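Local coordinates for extracellular solute-binding protein family 1 (Pseudothermotoga lettingae, PDB 5CI5) that binds the sugar alpha-D-tagatopyranose and probably delivers it to an ABC transporter as the extracellular solute-binding component, at residues A[401-404]-A[405-409]. Numbering follows the deposited sequence.
Sequences IKIA and AENVN
Lys402 and Glu406, one helical turn apart, form an i to i+4 salt bridge on the surface of helix 397-413. Lys402 NZ lies 2.9 Å from Glu406 OE1, which it meets on the syn side, 19° out of the carboxylate plane; a weaker bond of 3.0 Å joins the same NZ to Glu406 OE2. The lysine chain runs extended as far as CE and bends only at its last torsion (chi4 -69°), which turns the ammonium in toward the carboxylate, close to its plane, while its CE packs 3.3 Å from Glu406 OE2. With an alanine here instead of Glu406, the Lys402 ammonium would probably lose this carboxylate partner and its chain be freer to swing. One residue further along, Ile403 CG2 rests 3.5 Å from Asn407 ND2, the two side chains running alongside one another, and Gln382 OE1 accepts a hydrogen bond from that amide nitrogen. Regular backbone bonds hold these pairs in step, among them Glu406 N to Lys402 O (3.0 Å) and Asn407 N to Ile403 O (2.9 Å). Asn409 OD1 accepts a hydrogen bond from Ala215 N in a neighbouring loop. The helix is amphipathic: Ile401 and Ala404 touch Met386, and Val408 touches Ile379, on helix 376-391.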
# COMPACT_ATOMS: atom_id res chain seq x y z
N ILE A 401 11.21 -10.15 -18.33
CA ILE A 401 11.82 -10.37 -17.03
C ILE A 401 13.36 -10.29 -17.13
O ILE A 401 14.01 -9.78 -16.22
CB ILE A 401 11.33 -11.73 -16.44
CG1 ILE A 401 11.52 -11.78 -14.91
CG2 ILE A 401 12.00 -12.91 -17.14
CD1 ILE A 401 10.77 -12.95 -14.24
N LYS A 402 13.93 -10.73 -18.26
CA LYS A 402 15.36 -10.54 -18.52
C LYS A 402 15.76 -9.07 -18.49
O LYS A 402 16.72 -8.70 -17.78
CB LYS A 402 15.73 -11.15 -19.87
CG LYS A 402 17.20 -10.91 -20.26
CD LYS A 402 17.47 -11.39 -21.67
CE LYS A 402 18.89 -11.07 -22.12
NZ LYS A 402 19.16 -9.62 -22.33
N ILE A 403 15.04 -8.25 -19.25
CA ILE A 403 15.33 -6.82 -19.34
C ILE A 403 15.16 -6.12 -17.99
O ILE A 403 16.02 -5.35 -17.57
CB ILE A 403 14.43 -6.15 -20.38
CG1 ILE A 403 14.88 -6.60 -21.78
CG2 ILE A 403 14.48 -4.62 -20.25
CD1 ILE A 403 13.94 -6.21 -22.87
N ALA A 404 14.06 -6.41 -17.31
CA ALA A 404 13.81 -5.78 -16.03
C ALA A 404 14.91 -6.08 -15.02
O ALA A 404 15.37 -5.20 -14.31
CB ALA A 404 12.44 -6.24 -15.48
N ALA A 405 15.35 -7.32 -14.98
CA ALA A 405 16.36 -7.72 -14.01
C ALA A 405 17.70 -7.09 -14.37
O ALA A 405 18.42 -6.63 -13.49
CB ALA A 405 16.47 -9.24 -13.95
N GLU A 406 18.03 -7.07 -15.65
CA GLU A 406 19.26 -6.41 -16.09
C GLU A 406 19.26 -4.93 -15.73
O GLU A 406 20.26 -4.39 -15.24
CB GLU A 406 19.46 -6.62 -17.60
CG GLU A 406 19.91 -8.06 -17.89
CD GLU A 406 19.95 -8.45 -19.36
OE1 GLU A 406 19.45 -7.69 -20.22
OE2 GLU A 406 20.49 -9.54 -19.65
N ASN A 407 18.12 -4.26 -15.91
CA ASN A 407 18.02 -2.85 -15.58
C ASN A 407 18.10 -2.62 -14.08
O ASN A 407 18.70 -1.65 -13.61
CB ASN A 407 16.73 -2.26 -16.14
CG ASN A 407 16.76 -2.12 -17.64
OD1 ASN A 407 17.82 -2.20 -18.27
ND2 ASN A 407 15.59 -1.93 -18.23
N VAL A 408 17.49 -3.51 -13.31
CA VAL A 408 17.58 -3.41 -11.86
C VAL A 408 19.04 -3.57 -11.40
O VAL A 408 19.51 -2.84 -10.52
CB VAL A 408 16.67 -4.44 -11.18
CG1 VAL A 408 17.01 -4.60 -9.70
CG2 VAL A 408 15.21 -4.04 -11.36
N ASN A 409 19.77 -4.49 -12.01
CA ASN A 409 21.16 -4.68 -11.59
C ASN A 409 22.02 -3.46 -11.93
O ASN A 409 22.94 -3.13 -11.18
CB ASN A 409 21.74 -5.94 -12.22
CG ASN A 409 21.22 -7.20 -11.57
OD1 ASN A 409 20.73 -7.17 -10.44
ND2 ASN A 409 21.35 -8.32 -12.27